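PDB 6F2P: paenibacillus xanthan lyase from Paenibacillus, which catalyses, as a xanthan lyase of polysaccharide lyase family 8, the eliminative cleavage of the bacterial polysaccharide xanthan. Local coordinates for residues Ser65-Ile70 with Trp124-Gly129; Thr72-Leu77 with Ser103-Met108; Gly130-Asn135 with Ser175-Ile180. All coordinates share one frame; numbering follows the deposited sequence.

Interaction 1 (Ser65-Ile70 with Trp124-Gly129)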
loop_
_atom_site.group_PDB
_atom_site.type_symbol
_atom_site.label_atom_id
_atom_site.label_comp_id
_atom_site.label_asym_id
_atom_site.label_seq_id
_atom_site.Cartn_x
_atom_site.Cartn_y
_atom_site.Cartn_z
ATOM N N SER A 65 -15.708 7.108 -43.532
ATOM C CA SER A 65 -16.427 6.495 -42.418
ATOM C C SER A 65 -15.544 6.031 -41.264
ATOM O O SER A 65 -16.023 5.911 -40.132
ATOM C CB SER A 65 -17.298 5.338 -42.917
ATOM O OG SER A 65 -16.496 4.275 -43.395
ATOM N N ASP A 66 -14.272 5.759 -41.545
ATOM C CA ASP A 66 -13.315 5.416 -40.490
ATOM C C ASP A 66 -12.236 6.488 -40.352
ATOM O O ASP A 66 -11.409 6.666 -41.248
ATOM C CB ASP A 66 -12.659 4.068 -40.767
ATOM C CG ASP A 66 -11.881 3.545 -39.578
ATOM O OD1 ASP A 66 -11.656 4.316 -38.614
ATOM O OD2 ASP A 66 -11.489 2.357 -39.611
ATOM N N SER A 67 -12.235 7.185 -39.217
ATOM C CA SER A 67 -11.333 8.320 -39.022
ATOM C C SER A 67 -9.876 7.889 -38.799
ATOM O O SER A 67 -8.961 8.713 -38.878
ATOM C CB SER A 67 -11.825 9.230 -37.888
ATOM O OG SER A 67 -11.658 8.625 -36.613
ATOM N N THR A 68 -9.659 6.599 -38.546
ATOM C CA THR A 68 -8.300 6.071 -38.414
ATOM C C THR A 68 -7.487 6.376 -39.668
ATOM O O THR A 68 -6.283 6.591 -39.606
ATOM C CB THR A 68 -8.312 4.555 -38.186
ATOM O OG1 THR A 68 -9.125 4.252 -37.046
ATOM C CG2 THR A 68 -6.909 4.022 -37.978
ATOM N N SER A 69 -8.162 6.408 -40.810
ATOM C CA SER A 69 -7.501 6.692 -42.071
ATOM C C SER A 69 -6.776 8.040 -42.069
ATOM O O SER A 69 -5.755 8.202 -42.743
ATOM C CB SER A 69 -8.496 6.608 -43.217
ATOM O OG SER A 69 -8.936 5.270 -43.388
ATOM N N ILE A 70 -7.287 8.993 -41.297
ATOM C CA ILE A 70 -6.604 10.274 -41.121
ATOM C C ILE A 70 -5.187 10.072 -40.568
ATOM O O ILE A 70 -4.205 10.525 -41.156
ATOM C CB ILE A 70 -7.398 11.216 -40.185
ATOM C CG1 ILE A 70 -8.812 11.441 -40.729
ATOM C CG2 ILE A 70 -6.670 12.542 -40.004
ATOM C CD1 ILE A 70 -8.839 12.172 -42.047
ATOM N N TRP A 124 -10.468 10.865 -31.747
ATOM C CA TRP A 124 -9.053 10.825 -31.434
ATOM C C TRP A 124 -8.166 11.104 -32.651
ATOM O O TRP A 124 -7.141 11.783 -32.547
ATOM C CB TRP A 124 -8.704 9.477 -30.804
ATOM C CG TRP A 124 -7.341 9.444 -30.247
ATOM C CD1 TRP A 124 -6.967 9.794 -28.985
ATOM C CD2 TRP A 124 -6.146 9.065 -30.932
ATOM N NE1 TRP A 124 -5.612 9.652 -28.838
ATOM C CE2 TRP A 124 -5.082 9.204 -30.020
ATOM C CE3 TRP A 124 -5.872 8.619 -32.227
ATOM C CZ2 TRP A 124 -3.765 8.911 -30.358
ATOM C CZ3 TRP A 124 -4.557 8.328 -32.563
ATOM C CH2 TRP A 124 -3.521 8.477 -31.630
ATOM N N HIS A 125 -8.565 10.589 -33.807
ATOM C CA HIS A 125 -7.752 10.752 -35.010
ATOM C C HIS A 125 -7.770 12.190 -35.540
ATOM O O HIS A 125 -6.796 12.656 -36.139
ATOM C CB HIS A 125 -8.167 9.748 -36.080
ATOM C CG HIS A 125 -8.014 8.323 -35.645
ATOM N ND1 HIS A 125 -6.782 7.734 -35.457
ATOM C CD2 HIS A 125 -8.933 7.379 -35.337
ATOM C CE1 HIS A 125 -6.950 6.485 -35.061
ATOM N NE2 HIS A 125 -8.246 6.245 -34.976
ATOM N N TRP A 126 -8.861 12.904 -35.280
ATOM C CA TRP A 126 -8.970 14.293 -35.699
ATOM C C TRP A 126 -8.174 15.219 -34.785
ATOM O O TRP A 126 -7.481 16.125 -35.249
ATOM C CB TRP A 126 -10.441 14.719 -35.754
ATOM C CG TRP A 126 -11.229 13.902 -36.743
ATOM C CD1 TRP A 126 -12.059 12.855 -36.469
ATOM C CD2 TRP A 126 -11.225 14.047 -38.171
ATOM N NE1 TRP A 126 -12.583 12.348 -37.633
ATOM C CE2 TRP A 126 -12.085 13.061 -38.692
ATOM C CE3 TRP A 126 -10.585 14.921 -39.058
ATOM C CZ2 TRP A 126 -12.322 12.927 -40.058
ATOM C CZ3 TRP A 126 -10.825 14.783 -40.419
ATOM C CH2 TRP A 126 -11.681 13.793 -40.902
ATOM N N GLN A 127 -8.245 14.970 -33.484
ATOM C CA GLN A 127 -7.713 15.922 -32.518
ATOM C C GLN A 127 -6.290 15.619 -32.048
ATOM O O GLN A 127 -5.605 16.494 -31.523
ATOM C CB GLN A 127 -8.662 16.030 -31.325
ATOM C CG GLN A 127 -10.099 16.331 -31.726
ATOM C CD GLN A 127 -11.001 16.599 -30.541
ATOM O OE1 GLN A 127 -12.206 16.404 -30.620
ATOM N NE2 GLN A 127 -10.421 17.055 -29.437
ATOM N N ILE A 128 -5.837 14.388 -32.241
ATOM C CA ILE A 128 -4.541 13.997 -31.712
ATOM C C ILE A 128 -3.676 13.255 -32.726
ATOM O O ILE A 128 -2.598 13.725 -33.075
ATOM C CB ILE A 128 -4.699 13.148 -30.438
ATOM C CG1 ILE A 128 -5.314 14.002 -29.318
ATOM C CG2 ILE A 128 -3.361 12.550 -30.026
ATOM C CD1 ILE A 128 -5.644 13.243 -28.070
ATOM N N GLY A 129 -4.156 12.106 -33.204
ATOM C CA GLY A 129 -3.379 11.254 -34.093
ATOM C C GLY A 129 -2.940 11.953 -35.364
ATOM O O GLY A 129 -1.768 11.901 -35.756
HETATM O O HOH W 1 -8.831 3.589 -34.397
#
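H125 holds CG anti to its own carbonyl carbon (chi1 -60°), a setting that lays the imidazole face-on over T68. T68 CA sits 3.4 Å from the centroid of the H125 ring and almost on its normal, a CH-pi contact. W126 makes the same choice at chi1 (-61°), and its indole crosses I70 at about a right angle: I70 CG1 lies 3.8 Å from the centroid of the W126 six-membered ring, over the face, while I70 CD1 meets W126 CH2 at 3.5 Å. S67 bridges the two aromatic residues, its OG at the imidazole edge and its CB against the indole; that hydroxyl is bonded to N122 O, and W126 NE1 to Y120 O. A water in the imidazole plane, 2.8 Å from H125 NE2, donates to T68 OG1 at 2.7 Å. T68 OG1 in turn donates to D66 OD1 at 3.0 Å. D66 OD1 also accepts T68 N at 3.0 Å as a helix-capping bond, both donors arriving on one face of the carboxylate. With H125 ND1 bonded to T71 OG1 and NE2 to the water, the imidazole is pinned in rotation, and a chain of polar contacts links it through water and hydroxyl to the capping carboxylate.

Interaction 2 (Thr72-Leu77 with Ser103-Met108)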
loop_
_atom_site.group_PDB
_atom_site.type_symbol
_atom_site.label_atom_id
_atom_site.label_comp_id
_atom_site.label_asym_id
_atom_site.label_seq_id
_atom_site.Cartn_x
_atom_site.Cartn_y
_atom_site.Cartn_z
ATOM N N THR A 72 -3.465 7.254 -40.249
ATOM C CA THR A 72 -2.699 6.311 -41.060
ATOM C C THR A 72 -2.064 7.017 -42.246
ATOM O O THR A 72 -0.875 6.828 -42.533
ATOM C CB THR A 72 -3.580 5.167 -41.574
ATOM O OG1 THR A 72 -4.343 4.642 -40.487
ATOM C CG2 THR A 72 -2.731 4.058 -42.153
ATOM N N THR A 73 -2.861 7.841 -42.919
ATOM C CA THR A 73 -2.385 8.582 -44.074
ATOM C C THR A 73 -1.213 9.469 -43.680
ATOM O O THR A 73 -0.159 9.439 -44.332
ATOM C CB THR A 73 -3.505 9.445 -44.693
ATOM O OG1 THR A 73 -4.585 8.605 -45.123
ATOM C CG2 THR A 73 -2.976 10.236 -45.868
ATOM N N TYR A 74 -1.389 10.246 -42.604
ATOM C CA TYR A 74 -0.354 11.188 -42.179
ATOM C C TYR A 74 0.891 10.478 -41.666
ATOM O O TYR A 74 1.997 10.987 -41.820
ATOM C CB TYR A 74 -0.870 12.166 -41.132
ATOM C CG TYR A 74 -1.666 13.319 -41.695
ATOM C CD1 TYR A 74 -1.165 14.105 -42.723
ATOM C CD2 TYR A 74 -2.924 13.625 -41.194
ATOM C CE1 TYR A 74 -1.904 15.171 -43.242
ATOM C CE2 TYR A 74 -3.663 14.679 -41.700
ATOM C CZ TYR A 74 -3.152 15.446 -42.723
ATOM O OH TYR A 74 -3.898 16.492 -43.218
ATOM N N ARG A 75 0.729 9.305 -41.066
ATOM C CA ARG A 75 1.911 8.546 -40.662
ATOM C C ARG A 75 2.694 8.077 -41.887
ATOM O O ARG A 75 3.928 8.158 -41.912
ATOM C CB ARG A 75 1.552 7.378 -39.738
ATOM C CG ARG A 75 0.988 7.836 -38.411
ATOM C CD ARG A 75 0.781 6.723 -37.397
ATOM N NE ARG A 75 0.526 7.305 -36.080
ATOM C CZ ARG A 75 0.295 6.612 -34.968
ATOM N NH1 ARG A 75 0.281 5.285 -34.999
ATOM N NH2 ARG A 75 0.080 7.253 -33.820
ATOM N N HIS A 76 1.977 7.602 -42.904
ATOM C CA HIS A 76 2.616 7.206 -44.157
ATOM C C HIS A 76 3.385 8.378 -44.756
ATOM O O HIS A 76 4.569 8.236 -45.087
ATOM C CB HIS A 76 1.593 6.671 -45.150
ATOM C CG HIS A 76 0.987 5.369 -44.745
ATOM N ND1 HIS A 76 1.467 4.623 -43.693
ATOM C CD2 HIS A 76 -0.063 4.675 -45.249
ATOM C CE1 HIS A 76 0.734 3.524 -43.560
ATOM N NE2 HIS A 76 -0.196 3.538 -44.498
ATOM N N LEU A 77 2.716 9.528 -44.880
ATOM C CA LEU A 77 3.369 10.770 -45.308
ATOM C C LEU A 77 4.576 11.138 -44.439
ATOM O O LEU A 77 5.624 11.539 -44.953
ATOM C CB LEU A 77 2.373 11.930 -45.334
ATOM C CG LEU A 77 1.363 11.892 -46.480
ATOM C CD1 LEU A 77 0.277 12.926 -46.272
ATOM C CD2 LEU A 77 2.066 12.107 -47.817
ATOM N N SER A 103 2.013 17.217 -52.449
ATOM C CA SER A 103 0.728 17.044 -53.117
ATOM C C SER A 103 -0.218 16.272 -52.202
ATOM O O SER A 103 -1.405 16.597 -52.100
ATOM C CB SER A 103 0.911 16.301 -54.432
ATOM O OG SER A 103 -0.342 15.879 -54.952
ATOM N N GLY A 104 0.320 15.251 -51.536
ATOM C CA GLY A 104 -0.429 14.522 -50.533
ATOM C C GLY A 104 -0.986 15.449 -49.465
ATOM O O GLY A 104 -2.168 15.374 -49.126
ATOM N N LEU A 105 -0.144 16.338 -48.943
ATOM C CA LEU A 105 -0.579 17.263 -47.893
ATOM C C LEU A 105 -1.676 18.199 -48.393
ATOM O O LEU A 105 -2.669 18.445 -47.704
ATOM C CB LEU A 105 0.601 18.073 -47.352
ATOM C CG LEU A 105 1.706 17.313 -46.615
ATOM C CD1 LEU A 105 2.881 18.242 -46.352
ATOM C CD2 LEU A 105 1.178 16.714 -45.308
ATOM N N ASP A 106 -1.501 18.705 -49.605
ATOM C CA ASP A 106 -2.466 19.636 -50.159
ATOM C C ASP A 106 -3.761 18.943 -50.514
ATOM O O ASP A 106 -4.841 19.532 -50.421
ATOM C CB ASP A 106 -1.866 20.357 -51.350
ATOM C CG ASP A 106 -0.884 21.426 -50.921
ATOM O OD1 ASP A 106 -1.160 22.077 -49.885
ATOM O OD2 ASP A 106 0.153 21.606 -51.599
ATOM N N TRP A 107 -3.657 17.676 -50.888
ATOM C CA TRP A 107 -4.847 16.891 -51.152
ATOM C C TRP A 107 -5.639 16.714 -49.860
ATOM O O TRP A 107 -6.858 16.922 -49.834
ATOM C CB TRP A 107 -4.508 15.531 -51.772
ATOM C CG TRP A 107 -5.740 14.833 -52.246
ATOM C CD1 TRP A 107 -6.312 14.934 -53.481
ATOM C CD2 TRP A 107 -6.587 13.968 -51.480
ATOM N NE1 TRP A 107 -7.457 14.177 -53.535
ATOM C CE2 TRP A 107 -7.647 13.572 -52.319
ATOM C CE3 TRP A 107 -6.554 13.490 -50.163
ATOM C CZ2 TRP A 107 -8.662 12.714 -51.888
ATOM C CZ3 TRP A 107 -7.563 12.634 -49.738
ATOM C CH2 TRP A 107 -8.600 12.254 -50.602
ATOM N N MET A 108 -4.941 16.332 -48.790
ATOM C CA MET A 108 -5.591 16.163 -47.497
ATOM C C MET A 108 -6.259 17.473 -47.109
ATOM O O MET A 108 -7.379 17.478 -46.598
ATOM C CB MET A 108 -4.599 15.736 -46.412
ATOM C CG MET A 108 -4.111 14.304 -46.516
ATOM S SD MET A 108 -5.411 13.051 -46.423
ATOM C CE MET A 108 -5.836 13.086 -44.685
HETATM O O HOH W 2 -3.053 18.568 -44.612
#
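Y74 and M108 form the centre of the apolar contact between these two helices, approaching from opposite directions. M108 is bent at both chi2 and chi3, so its chain curls round the tyrosine: CB lies 3.4 Å from Y74 OH, CE reaches the CE2 side of the ring, and SD stands above the face, 5.3 Å from the Y74 ring centroid. That last pair is a Met-aromatic contact, though a distant one. L105 takes the ring from another direction, its CD2 at the edge, 4.0 Å from Y74 CE1. The same methyl also packs on L77 CD1, the two leucines sliding past each other in opposite senses, and L77 lies close to the backbone of G104, where the absence of a side chain lets it settle. T73 and M108 meet tip to tip, CG2 of T73 3.8 Å from SD of M108, while the threonine hydroxyl turns back to S69 O in its own helix.

No direct hydrogen bond crosses between the segments; a water in the plane of the Y74 ring, at its edge, lies 2.6 Å from Y74 OH and donates to L105 O at 3.1 Å. It ties the buried phenol to the backbone of the opposite helix.

A133 and I137 of helix 123-141 also pack on Y74, and F113 meets its ring edge-to-face. The helix segments run antiparallel at 160°, their axes 10.9 Å apart, and helices 68-85 and 95-111 are consecutive: a helical hairpin, the building unit of the alpha/alpha toroid formed by the N-terminal domain in polysaccharide lyase family 8.

Interaction 3 (Gly130-Asn135 with Ser175-Ile180)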
loop_
_atom_site.group_PDB
_atom_site.type_symbol
_atom_site.label_atom_id
_atom_site.label_comp_id
_atom_site.label_asym_id
_atom_site.label_seq_id
_atom_site.Cartn_x
_atom_site.Cartn_y
_atom_site.Cartn_z
ATOM N N GLY A 130 -3.895 12.615 -36.003
ATOM C CA GLY A 130 -3.635 13.368 -37.212
ATOM C C GLY A 130 -2.735 14.571 -37.016
ATOM O O GLY A 130 -1.685 14.666 -37.670
ATOM N N PRO A 131 -3.138 15.505 -36.133
ATOM C CA PRO A 131 -2.320 16.702 -35.880
ATOM C C PRO A 131 -0.888 16.346 -35.474
ATOM O O PRO A 131 0.070 16.994 -35.907
ATOM C CB PRO A 131 -3.055 17.380 -34.721
ATOM C CG PRO A 131 -4.476 16.978 -34.905
ATOM C CD PRO A 131 -4.412 15.548 -35.389
ATOM N N MET A 132 -0.745 15.305 -34.665
ATOM C CA MET A 132 0.566 14.877 -34.190
ATOM C C MET A 132 1.469 14.517 -35.357
ATOM O O MET A 132 2.636 14.894 -35.392
ATOM C CB MET A 132 0.416 13.658 -33.282
ATOM C CG MET A 132 1.559 13.428 -32.335
ATOM S SD MET A 132 1.025 13.667 -30.632
ATOM C CE MET A 132 2.504 13.135 -29.782
ATOM N N ALA A 133 0.919 13.771 -36.309
ATOM C CA ALA A 133 1.696 13.322 -37.452
ATOM C C ALA A 133 1.866 14.462 -38.456
ATOM O O ALA A 133 2.921 14.606 -39.078
ATOM C CB ALA A 133 1.033 12.107 -38.096
ATOM N N LEU A 134 0.824 15.276 -38.601
ATOM C CA LEU A 134 0.899 16.457 -39.453
ATOM C C LEU A 134 1.941 17.450 -38.924
ATOM O O LEU A 134 2.717 18.003 -39.706
ATOM C CB LEU A 134 -0.477 17.113 -39.595
ATOM C CG LEU A 134 -0.593 18.323 -40.523
ATOM C CD1 LEU A 134 0.113 18.079 -41.835
ATOM C CD2 LEU A 134 -2.054 18.680 -40.764
ATOM N N ASN A 135 1.967 17.660 -37.606
ATOM C CA ASN A 135 2.992 18.497 -36.984
ATOM C C ASN A 135 4.390 18.029 -37.348
ATOM O O ASN A 135 5.272 18.823 -37.665
ATOM C CB ASN A 135 2.866 18.486 -35.462
ATOM C CG ASN A 135 1.914 19.530 -34.952
ATOM O OD1 ASN A 135 1.669 20.536 -35.622
ATOM N ND2 ASN A 135 1.362 19.302 -33.753
ATOM N N SER A 175 -1.549 18.836 -25.225
ATOM C CA SER A 175 -0.496 19.795 -24.926
ATOM C C SER A 175 0.624 19.717 -25.937
ATOM O O SER A 175 1.074 20.751 -26.410
ATOM C CB SER A 175 0.051 19.599 -23.503
ATOM O OG SER A 175 -0.997 19.631 -22.552
ATOM N N GLN A 176 1.085 18.507 -26.259
ATOM C CA GLN A 176 2.097 18.340 -27.310
ATOM C C GLN A 176 1.639 18.924 -28.647
ATOM O O GLN A 176 2.375 19.661 -29.287
ATOM C CB GLN A 176 2.476 16.866 -27.503
ATOM C CG GLN A 176 3.292 16.268 -26.366
ATOM C CD GLN A 176 3.523 14.770 -26.521
ATOM O OE1 GLN A 176 4.663 14.300 -26.490
ATOM N NE2 GLN A 176 2.438 14.011 -26.678
ATOM N N VAL A 177 0.420 18.584 -29.055
ATOM C CA VAL A 177 -0.114 19.006 -30.332
ATOM C C VAL A 177 -0.189 20.513 -30.376
ATOM O O VAL A 177 0.225 21.153 -31.352
ATOM C CB VAL A 177 -1.514 18.416 -30.571
ATOM C CG1 VAL A 177 -2.242 19.204 -31.621
ATOM C CG2 VAL A 177 -1.397 16.956 -31.002
ATOM N N ILE A 178 -0.697 21.079 -29.293
ATOM C CA ILE A 178 -0.844 22.523 -29.196
ATOM C C ILE A 178 0.509 23.229 -29.171
ATOM O O ILE A 178 0.714 24.219 -29.868
ATOM C CB ILE A 178 -1.711 22.901 -27.993
ATOM C CG1 ILE A 178 -3.172 22.638 -28.342
ATOM C CG2 ILE A 178 -1.504 24.345 -27.610
ATOM C CD1 ILE A 178 -4.107 22.757 -27.187
ATOM N N ALA A 179 1.444 22.694 -28.400
ATOM C CA ALA A 179 2.776 23.268 -28.325
ATOM C C ALA A 179 3.492 23.212 -29.665
ATOM O O ALA A 179 4.108 24.186 -30.087
ATOM C CB ALA A 179 3.589 22.549 -27.272
ATOM N N ILE A 180 3.420 22.081 -30.348
ATOM C CA ILE A 180 4.203 21.959 -31.571
ATOM C C ILE A 180 3.592 22.794 -32.693
ATOM O O ILE A 180 4.314 23.447 -33.445
ATOM C CB ILE A 180 4.417 20.503 -32.005
ATOM C CG1 ILE A 180 5.075 19.704 -30.874
ATOM C CG2 ILE A 180 5.279 20.445 -33.276
ATOM C CD1 ILE A 180 6.181 20.433 -30.182
#
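P131, M132 and N135 of helix 123-141 face Q176, V177 and I180 of helix 168-184 inside the helical domain, which in this family is an incomplete alpha/alpha toroid. Helix 147-160 comes between the two in sequence, so they are next-but-one helices and run in broadly the same direction, the short segments diverging by 37° with axes 9.4 Å apart.

V177 lies alongside the partner helix and touches it with both methyls. CG1 meets P131 CB at 3.7 Å, and CG2 lies beside the backbone N and the sulfur of M132, with M132 SD 4.1 Å from V177 CG2. P131 marks a kink, since its nitrogen has no bond to the turn before. M132 crosses V177 at a slant: with CG anti to the backbone N (chi1 -158°) and a bend at chi2, the chain carries its methyl on to the carboxamide of Q176, which it meets from the side of NE2. Diol molecules, probably from the crystallisation liquor, also lie close to the M132 side chain.

Further along, N135 is directed toward the partner helix and crosses I180 obliquely. Its CB packs on I180 CG2 at 3.8 Å, and ND2 lies over I180 CB, so the amide is flanked by hydrocarbon; M154 and I157 of helix 147-160 press on the same residue. The buried amide is nevertheless used. V177 O, which also accepts from S181 OG, receives N135 ND2 at 3.2 Å, the donor lying in the carbonyl plane on a lone pair, with an N-H...O angle of 142°.

In the fold
All three contacts lie in the N-terminal alpha-helical domain, on one side of the chain's centre. Interaction 1 and interaction 2 share helix 68-85, interaction 1 and interaction 3 share helix 123-141, and their centres are 13 Å apart in each case; interactions 2 and 3 are about 15 Å apart. In sequence, interaction 2 falls between the two segments of interaction 1, and interaction 3 follows both. Y74 of interaction 2 reaches interaction 3, its CB 3.6 Å from A133 CB, while I70 CD1 of interaction 1 lies 4.1 Å from M108 CE of interaction 2. Successive contacts thus link consecutive and next-but-one helices, as in the toroid of this family.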